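Local coordinates for protein tapirin (Caldicellulosiruptor kristjanssonii, PDB 6N2B) that is thought to attach to cellulose through its C-terminal domain, a calcium-binding beta-helix, at residues N202-Y207 / S540-T545; A208-G213 / S419-T424; L339-T342 / R346-I349; I381-G386 / G392-N397. All blocks are in the same frame, centred on the assembly; numbering follows the deposited sequence.

Contact 1 of 4, residues N202-Y207 / S540-T545; sequences NDLFEY and SSITST
Phe205 reaches across to the helix with the far end of its ring and meets two neighbouring side chains there. Its CE1 lies 4.0 Å from Ile542 CG2. This methyl approaches the ring obliquely, and the two side chains run past each other in opposite directions. Thr543 comes in differently. It crosses the phenyl group at about a right angle, and its OG1 stands at the ring edge, near the ring plane, 3.5 Å from Phe205 CZ. With chi1 at -60°, that hydroxyl lies on the side of its own backbone N, where it also hydrogen-bonds to the carbonyl of Glu539 one helical turn back. Leu204 adds a second apolar touch, with its CD2 4.2 Å from Ile542 CG2. The same CD2 sits 4.1 Å above the plane of the Phe205 ring, toward its rim, so leucine, phenylalanine and isoleucine form one small cluster. Ile542 and the Thr543 hydroxyl would probably lose most of their cover from 202-207 if Phe205 gave way to an alanine, which has no ring. Ile542 also touches Tyr452 of strand 448-453. Asp203 forms a salt bridge with Arg533, just before the helix. Here the 3-10 turn leading into strand 207-211 packs against helix 536-546, near the C-terminal end of the modelled chain, on the outside of the beta-helix.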
# COMPACT_ATOMS: atom_id res chain seq x y z
N ASN A 202 -2.24 -7.73 11.83
CA ASN A 202 -3.64 -8.08 11.92
C ASN A 202 -4.44 -7.16 12.85
O ASN A 202 -5.61 -7.43 13.13
CB ASN A 202 -3.81 -9.56 12.31
CG ASN A 202 -3.38 -9.87 13.73
OD1 ASN A 202 -3.14 -8.98 14.55
ND2 ASN A 202 -3.31 -11.16 14.04
N ASP A 203 -3.85 -6.05 13.29
CA ASP A 203 -4.48 -5.10 14.19
C ASP A 203 -5.06 -3.94 13.40
O ASP A 203 -4.33 -3.22 12.73
CB ASP A 203 -3.45 -4.57 15.19
CG ASP A 203 -4.06 -3.67 16.24
OD1 ASP A 203 -5.29 -3.73 16.44
OD2 ASP A 203 -3.28 -2.92 16.86
N LEU A 204 -6.38 -3.74 13.51
CA LEU A 204 -7.04 -2.68 12.76
C LEU A 204 -6.45 -1.31 13.08
O LEU A 204 -6.34 -0.45 12.20
CB LEU A 204 -8.54 -2.69 13.03
CG LEU A 204 -9.40 -1.49 12.62
CD1 LEU A 204 -9.80 -1.54 11.15
CD2 LEU A 204 -10.64 -1.47 13.48
N PHE A 205 -6.04 -1.09 14.33
CA PHE A 205 -5.56 0.22 14.73
C PHE A 205 -4.11 0.49 14.34
O PHE A 205 -3.59 1.57 14.66
CB PHE A 205 -5.76 0.39 16.24
CG PHE A 205 -7.21 0.30 16.63
CD1 PHE A 205 -8.06 1.37 16.39
CD2 PHE A 205 -7.74 -0.87 17.13
CE1 PHE A 205 -9.40 1.29 16.69
CE2 PHE A 205 -9.08 -0.96 17.41
CZ PHE A 205 -9.92 0.13 17.20
N GLU A 206 -3.46 -0.46 13.65
CA GLU A 206 -2.17 -0.22 13.03
C GLU A 206 -2.28 0.46 11.67
O GLU A 206 -1.29 1.00 11.17
CB GLU A 206 -1.40 -1.55 12.93
CG GLU A 206 -0.34 -1.66 11.80
CD GLU A 206 0.86 -0.69 11.95
OE1 GLU A 206 1.09 -0.16 13.06
OE2 GLU A 206 1.55 -0.44 10.93
N TYR A 207 -3.46 0.51 11.08
CA TYR A 207 -3.57 0.95 9.69
C TYR A 207 -3.74 2.47 9.59
O TYR A 207 -4.51 3.08 10.35
CB TYR A 207 -4.70 0.19 8.99
CG TYR A 207 -4.18 -1.20 8.72
CD1 TYR A 207 -4.18 -2.18 9.73
CD2 TYR A 207 -3.60 -1.51 7.50
CE1 TYR A 207 -3.67 -3.44 9.50
CE2 TYR A 207 -3.06 -2.77 7.26
CZ TYR A 207 -3.10 -3.73 8.26
OH TYR A 207 -2.56 -4.97 8.00
N SER A 540 -12.16 2.84 21.56
CA SER A 540 -13.41 2.34 22.11
C SER A 540 -14.60 2.75 21.24
O SER A 540 -15.51 1.95 21.01
CB SER A 540 -13.59 2.85 23.55
OG SER A 540 -14.79 2.35 24.13
N SER A 541 -14.59 3.98 20.74
CA SER A 541 -15.67 4.41 19.86
C SER A 541 -15.70 3.58 18.57
O SER A 541 -16.77 3.16 18.12
CB SER A 541 -15.52 5.89 19.54
OG SER A 541 -16.48 6.25 18.58
N ILE A 542 -14.53 3.35 17.96
CA ILE A 542 -14.47 2.59 16.71
C ILE A 542 -14.79 1.12 16.97
O ILE A 542 -15.52 0.49 16.19
CB ILE A 542 -13.09 2.77 16.04
CG1 ILE A 542 -12.88 4.23 15.63
CG2 ILE A 542 -12.91 1.79 14.85
CD1 ILE A 542 -11.46 4.55 15.23
N THR A 543 -14.21 0.55 18.03
CA THR A 543 -14.49 -0.85 18.35
C THR A 543 -15.98 -1.05 18.56
O THR A 543 -16.57 -2.00 18.03
CB THR A 543 -13.70 -1.28 19.59
OG1 THR A 543 -12.29 -1.15 19.36
CG2 THR A 543 -13.99 -2.72 19.92
N SER A 544 -16.61 -0.13 19.29
CA SER A 544 -18.05 -0.22 19.50
C SER A 544 -18.81 -0.07 18.18
O SER A 544 -19.68 -0.88 17.87
CB SER A 544 -18.47 0.85 20.51
OG SER A 544 -19.84 1.15 20.39
N THR A 545 -18.45 0.93 17.38
CA THR A 545 -19.20 1.24 16.15
C THR A 545 -19.15 0.09 15.14
O THR A 545 -20.17 -0.28 14.54
CB THR A 545 -18.64 2.52 15.54
OG1 THR A 545 -19.00 3.63 16.37
CG2 THR A 545 -19.17 2.75 14.15

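Contact 2 of 4, residues A208-G213 / S419-T424; sequences AVYSRG and SRMSVT
Arg212 NH1 forms a salt bridge with Asp418 OD1, just before 419-424, and on the way there the arginine passes Val423. Its NE lies 3.9 Å from Val423 CG2, and its CD is 4.1 Å from the same methyl. The valine methyl meets the guanidinium obliquely. The arginine starts out extended (chi1 -180°) and bends at chi3 (110°), which brings NE beside the Val423 methyl. Close by, Tyr210 and Met421 approach from opposite directions. Met421 CE stands 3.8 Å from Tyr210 OH and 3.9 Å from Tyr210 CE1, again oblique to the ring. Tyr210 belongs to strand 207-211 of the beta-helix, which pairs in parallel with strands 227-230 and 510-513. Residues 419-424 are part of the loop between helix 408-413 and strand 436-441, and they pass across the outside of this strand. Met421 has CG between its backbone N and carbonyl carbon, and its tip folds back at chi3 (53°) to present the methyl. Both Met421 and Tyr210 are buried. The tyrosine ring is also stacked with Tyr229 on the adjacent strand. Beyond Val423, the carbonyl of Thr424 accepts a hydrogen bond from Lys484 NZ.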
# COMPACT_ATOMS: atom_id res chain seq x y z
N ALA A 208 -2.94 3.07 8.70
CA ALA A 208 -3.22 4.43 8.26
C ALA A 208 -4.40 4.45 7.31
O ALA A 208 -5.26 5.35 7.38
CB ALA A 208 -1.97 5.03 7.62
N VAL A 209 -4.49 3.45 6.44
CA VAL A 209 -5.63 3.27 5.56
C VAL A 209 -6.12 1.84 5.73
O VAL A 209 -5.40 0.89 5.42
CB VAL A 209 -5.27 3.56 4.08
CG1 VAL A 209 -6.49 3.38 3.19
CG2 VAL A 209 -4.73 4.95 3.93
N TYR A 210 -7.34 1.69 6.23
CA TYR A 210 -8.01 0.39 6.26
C TYR A 210 -9.23 0.51 5.36
O TYR A 210 -10.16 1.25 5.67
CB TYR A 210 -8.41 0.00 7.68
CG TYR A 210 -8.97 -1.40 7.78
CD1 TYR A 210 -10.31 -1.66 7.52
CD2 TYR A 210 -8.15 -2.47 8.15
CE1 TYR A 210 -10.81 -2.93 7.61
CE2 TYR A 210 -8.65 -3.75 8.24
CZ TYR A 210 -9.98 -3.98 7.97
OH TYR A 210 -10.50 -5.26 8.07
N SER A 211 -9.23 -0.22 4.26
CA SER A 211 -10.33 -0.19 3.31
C SER A 211 -10.96 -1.57 3.23
O SER A 211 -10.31 -2.53 2.77
CB SER A 211 -9.85 0.28 1.94
OG SER A 211 -9.59 1.67 1.94
N ARG A 212 -12.21 -1.68 3.68
CA ARG A 212 -12.93 -2.95 3.58
C ARG A 212 -13.17 -3.32 2.12
O ARG A 212 -13.04 -4.48 1.73
CB ARG A 212 -14.24 -2.86 4.35
CG ARG A 212 -15.07 -4.13 4.32
CD ARG A 212 -16.07 -4.18 5.46
NE ARG A 212 -17.44 -4.03 4.97
CZ ARG A 212 -18.13 -4.99 4.36
NH1 ARG A 212 -17.61 -6.21 4.19
NH2 ARG A 212 -19.37 -4.74 3.94
N GLY A 213 -13.50 -2.33 1.30
CA GLY A 213 -13.59 -2.55 -0.12
C GLY A 213 -12.33 -2.10 -0.82
O GLY A 213 -11.22 -2.41 -0.37
N SER A 419 -14.09 -10.94 9.08
CA SER A 419 -14.70 -11.64 10.20
C SER A 419 -14.51 -10.92 11.53
O SER A 419 -15.24 -11.21 12.48
CB SER A 419 -14.13 -13.06 10.29
OG SER A 419 -12.79 -13.04 10.71
N ARG A 420 -13.57 -9.98 11.60
CA ARG A 420 -13.26 -9.33 12.87
C ARG A 420 -14.24 -8.21 13.24
O ARG A 420 -14.15 -7.69 14.36
CB ARG A 420 -11.84 -8.78 12.83
CG ARG A 420 -10.83 -9.76 12.30
CD ARG A 420 -10.91 -11.09 13.03
NE ARG A 420 -10.67 -10.98 14.47
CZ ARG A 420 -10.81 -12.00 15.33
NH1 ARG A 420 -10.58 -11.82 16.61
NH2 ARG A 420 -11.19 -13.19 14.89
N MET A 421 -15.16 -7.85 12.35
CA MET A 421 -16.08 -6.75 12.59
C MET A 421 -17.42 -7.09 11.99
O MET A 421 -17.55 -8.01 11.17
CB MET A 421 -15.56 -5.43 12.00
CG MET A 421 -15.52 -5.40 10.47
SD MET A 421 -14.64 -3.99 9.75
CE MET A 421 -13.06 -4.09 10.61
N SER A 422 -18.44 -6.32 12.40
CA SER A 422 -19.79 -6.45 11.86
C SER A 422 -20.26 -5.04 11.52
O SER A 422 -20.64 -4.27 12.40
CB SER A 422 -20.73 -7.13 12.86
OG SER A 422 -20.09 -8.25 13.45
N VAL A 423 -20.22 -4.69 10.24
CA VAL A 423 -20.62 -3.35 9.82
C VAL A 423 -22.14 -3.29 9.80
O VAL A 423 -22.80 -4.13 9.18
CB VAL A 423 -20.03 -3.01 8.44
CG1 VAL A 423 -20.59 -1.69 7.94
CG2 VAL A 423 -18.51 -2.93 8.53
N THR A 424 -22.70 -2.30 10.51
CA THR A 424 -24.12 -2.02 10.43
C THR A 424 -24.25 -0.60 9.88
O THR A 424 -24.03 -0.40 8.67
CB THR A 424 -24.82 -2.20 11.79
OG1 THR A 424 -23.99 -1.70 12.85
CG2 THR A 424 -25.13 -3.67 12.04

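Contact 3 of 4, residues L339-T342 / R346-I349; sequences LTVT and RTTI
Val341 has chi1 at -170°, which spreads its two methyls over different targets. CG1 points opposite the backbone N and comes to 3.6 Å from Arg346 N. CG2 lies opposite the carbonyl carbon and meets Thr347 OG1 at 3.4 Å. The threonine is turned to match: chi1 of -57° puts OG1 beside its own backbone N and CG2 opposite that N. The two side chains cross at a slant. Leu339 meets Thr347 tip to tip. Its CD1 is 4.0 Å from Thr347 OG1, and its CD2 is 4.0 Å from Thr347 CG2. The hydroxyl is thus flanked by a valine and a leucine methyl. Cutting Val341 back to an alanine removes both methyls, which would probably open a gap beside Thr347 OG1 and uncover the backbone N of Arg346. Arg346 joins through its backbone, while its side chain sets out away from 339-342, and its NE bonds to Asn327 OD1. Leu339 also touches Val320 and Leu360 on the strands beside it, and Thr347 touches Val322. Strands 339-341 and 346-349 run at 130° to each other, N to C. Such buried packing inside a turn, between consecutive strands on different faces of one coil, is characteristic of a parallel beta-helix.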
# COMPACT_ATOMS: atom_id res chain seq x y z
N LEU A 339 10.62 -15.55 -13.91
CA LEU A 339 11.18 -14.21 -14.02
C LEU A 339 11.39 -13.97 -15.50
O LEU A 339 12.04 -14.78 -16.16
CB LEU A 339 12.49 -14.07 -13.25
CG LEU A 339 13.25 -12.78 -13.57
CD1 LEU A 339 12.48 -11.55 -13.05
CD2 LEU A 339 14.67 -12.81 -13.02
N THR A 340 10.81 -12.90 -16.02
CA THR A 340 11.05 -12.55 -17.41
C THR A 340 11.51 -11.10 -17.46
O THR A 340 10.87 -10.22 -16.89
CB THR A 340 9.82 -12.79 -18.32
OG1 THR A 340 8.95 -11.65 -18.33
CG2 THR A 340 9.04 -13.98 -17.85
N VAL A 341 12.64 -10.87 -18.11
CA VAL A 341 13.17 -9.53 -18.34
C VAL A 341 13.12 -9.28 -19.84
O VAL A 341 13.64 -10.08 -20.63
CB VAL A 341 14.59 -9.39 -17.78
CG1 VAL A 341 15.05 -7.94 -17.80
CG2 VAL A 341 14.63 -9.94 -16.37
N THR A 342 12.46 -8.20 -20.25
CA THR A 342 12.27 -7.88 -21.65
C THR A 342 12.39 -6.38 -21.82
O THR A 342 12.39 -5.62 -20.85
CB THR A 342 10.88 -8.32 -22.16
OG1 THR A 342 10.49 -9.53 -21.50
CG2 THR A 342 10.87 -8.55 -23.67
N ARG A 346 16.07 -4.78 -16.38
CA ARG A 346 17.26 -5.28 -15.71
C ARG A 346 16.89 -5.84 -14.34
O ARG A 346 16.20 -5.18 -13.56
CB ARG A 346 18.33 -4.19 -15.53
CG ARG A 346 19.49 -4.69 -14.69
CD ARG A 346 20.76 -3.89 -14.91
NE ARG A 346 20.61 -2.49 -14.54
CZ ARG A 346 21.63 -1.67 -14.29
NH1 ARG A 346 22.89 -2.11 -14.38
NH2 ARG A 346 21.40 -0.40 -13.97
N THR A 347 17.34 -7.06 -14.06
CA THR A 347 17.17 -7.67 -12.75
C THR A 347 18.54 -8.07 -12.24
O THR A 347 19.23 -8.85 -12.89
CB THR A 347 16.25 -8.88 -12.81
OG1 THR A 347 15.00 -8.49 -13.36
CG2 THR A 347 16.04 -9.43 -11.42
N THR A 348 18.91 -7.54 -11.07
CA THR A 348 20.18 -7.81 -10.42
C THR A 348 19.95 -8.67 -9.18
O THR A 348 19.19 -8.28 -8.28
CB THR A 348 20.89 -6.51 -10.04
OG1 THR A 348 21.12 -5.74 -11.22
CG2 THR A 348 22.23 -6.80 -9.38
N ILE A 349 20.61 -9.82 -9.11
CA ILE A 349 20.73 -10.58 -7.88
C ILE A 349 21.94 -10.03 -7.14
O ILE A 349 23.06 -10.13 -7.63
CB ILE A 349 20.88 -12.08 -8.16
CG1 ILE A 349 19.95 -12.50 -9.31
CG2 ILE A 349 20.62 -12.92 -6.91
CD1 ILE A 349 18.46 -12.26 -9.04

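Contact 4 of 4, residues I381-G386 / G392-N397; sequences ISISGG and GTRQVN
Two of the contacts set a methyl against the charged guanidinium of Arg394, one from Ile383 and one from Ile381. The methyl Ile383 CD1 lies over one face of that flat group, 3.7 Å from Arg394 NH2. Ile383 and Arg394 come from opposite directions. Ile381 CD1 is 4.0 Å from Arg394 NH2 and 4.1 Å from Arg394 NE. It approaches the group obliquely, and its side chain crosses the arginine at about a right angle. The outer part of the arginine is extended (chi3 173°), which carries the guanidinium across to both isoleucines. The purely apolar contact is single: Ile381 CG2 meets Val396 CG2 at 4.2 Å, and these side chains also cross at about a right angle. Ile381 therefore touches both partners, one with each branch. Its chi1 of -171° sends CG1 away from its own amide nitrogen and out to the arginine, while CG2 is left for the valine. Backbone pairing lies elsewhere. Strand 380-384 is the last of an eight-stranded parallel sheet and bonds to Val362, whereas strand 393-396 pairs with 375-378 on another face of the beta-helix. The axes of strands 381-384 and 393-396 come no closer than 10.1 Å. Arg394 and Val396 are exposed and touch a crystal neighbour, so the crystal may influence the arginine. Between the segments the contact is van der Waals in nature, with a positive charge resting on aliphatic methyls near the solvent.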
# COMPACT_ATOMS: atom_id res chain seq x y z
N ILE A 381 15.30 -22.33 -18.98
CA ILE A 381 15.88 -21.05 -19.38
C ILE A 381 15.61 -20.82 -20.86
O ILE A 381 15.45 -21.77 -21.64
CB ILE A 381 17.39 -21.02 -19.07
CG1 ILE A 381 17.98 -19.62 -19.26
CG2 ILE A 381 18.10 -22.04 -19.94
CD1 ILE A 381 19.38 -19.48 -18.68
N SER A 382 15.55 -19.55 -21.25
CA SER A 382 15.29 -19.20 -22.65
C SER A 382 15.80 -17.78 -22.88
O SER A 382 15.10 -16.82 -22.56
CB SER A 382 13.80 -19.30 -22.97
OG SER A 382 13.49 -18.56 -24.15
N ILE A 383 16.99 -17.67 -23.46
CA ILE A 383 17.63 -16.39 -23.68
C ILE A 383 17.69 -16.17 -25.19
O ILE A 383 18.53 -16.76 -25.87
CB ILE A 383 19.04 -16.34 -23.08
CG1 ILE A 383 19.03 -16.95 -21.69
CG2 ILE A 383 19.53 -14.92 -23.02
CD1 ILE A 383 20.41 -17.27 -21.20
N SER A 384 16.81 -15.31 -25.71
CA SER A 384 16.85 -14.91 -27.12
C SER A 384 16.82 -13.39 -27.20
O SER A 384 15.75 -12.78 -27.09
CB SER A 384 15.71 -15.52 -27.92
OG SER A 384 15.92 -15.33 -29.32
N GLY A 385 17.98 -12.79 -27.43
CA GLY A 385 18.08 -11.36 -27.57
C GLY A 385 18.63 -10.65 -26.36
O GLY A 385 19.00 -9.48 -26.46
N GLY A 386 18.71 -11.34 -25.22
CA GLY A 386 19.13 -10.75 -23.97
C GLY A 386 20.44 -11.31 -23.44
O GLY A 386 21.04 -12.23 -24.00
N GLY A 392 28.68 -13.87 -10.68
CA GLY A 392 28.05 -14.87 -9.85
C GLY A 392 27.64 -16.12 -10.61
O GLY A 392 27.70 -16.19 -11.84
N THR A 393 27.19 -17.11 -9.84
CA THR A 393 26.78 -18.41 -10.36
C THR A 393 25.36 -18.39 -10.92
O THR A 393 24.43 -17.87 -10.30
CB THR A 393 26.86 -19.44 -9.24
OG1 THR A 393 28.18 -19.40 -8.67
CG2 THR A 393 26.53 -20.84 -9.75
N ARG A 394 25.20 -19.00 -12.09
CA ARG A 394 23.90 -19.20 -12.74
C ARG A 394 23.75 -20.70 -13.01
O ARG A 394 24.62 -21.31 -13.64
CB ARG A 394 23.84 -18.34 -14.02
CG ARG A 394 23.23 -18.98 -15.25
CD ARG A 394 23.85 -18.43 -16.56
NE ARG A 394 23.36 -19.17 -17.73
CZ ARG A 394 23.60 -18.83 -19.00
NH1 ARG A 394 24.34 -17.75 -19.26
NH2 ARG A 394 23.11 -19.57 -20.00
N GLN A 395 22.68 -21.30 -12.50
CA GLN A 395 22.55 -22.76 -12.45
C GLN A 395 21.22 -23.21 -13.05
O GLN A 395 20.15 -22.74 -12.63
CB GLN A 395 22.66 -23.25 -10.99
CG GLN A 395 23.00 -24.72 -10.85
CD GLN A 395 22.61 -25.32 -9.49
OE1 GLN A 395 21.42 -25.48 -9.19
NE2 GLN A 395 23.60 -25.66 -8.68
N VAL A 396 21.27 -24.11 -14.03
CA VAL A 396 20.07 -24.69 -14.64
C VAL A 396 19.96 -26.14 -14.18
O VAL A 396 20.89 -26.94 -14.37
CB VAL A 396 20.09 -24.61 -16.17
CG1 VAL A 396 18.78 -25.11 -16.72
CG2 VAL A 396 20.36 -23.20 -16.64
N ASN A 397 18.81 -26.49 -13.58
CA ASN A 397 18.62 -27.80 -12.97
C ASN A 397 17.13 -28.13 -13.03
O ASN A 397 16.36 -27.72 -12.15
CB ASN A 397 19.13 -27.84 -11.53
CG ASN A 397 18.78 -29.14 -10.81
OD1 ASN A 397 18.22 -30.07 -11.40
ND2 ASN A 397 19.13 -29.22 -9.52

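Overall arrangement
Contacts 1 and 2 form one neighbourhood, with centres about 9 Å apart. Leu204 of contact 1 joins them: its CD1 lies 3.5 Å from Tyr210 CG and 4.2 Å from Met421 CE, both of contact 2. Contacts 3 and 4 form a second pair further along the beta-helix. Their centres are about 11 Å apart and their nearest atoms about 6 Å, so they do not touch. They lie across the chain's centre from the first pair, with about 37 Å between the centres of contacts 2 and 3 and about 49 Å between those of contacts 1 and 4. All four lie away from the calcium site formed by Asp429, Val431, Ala433, Leu436 and Glu465.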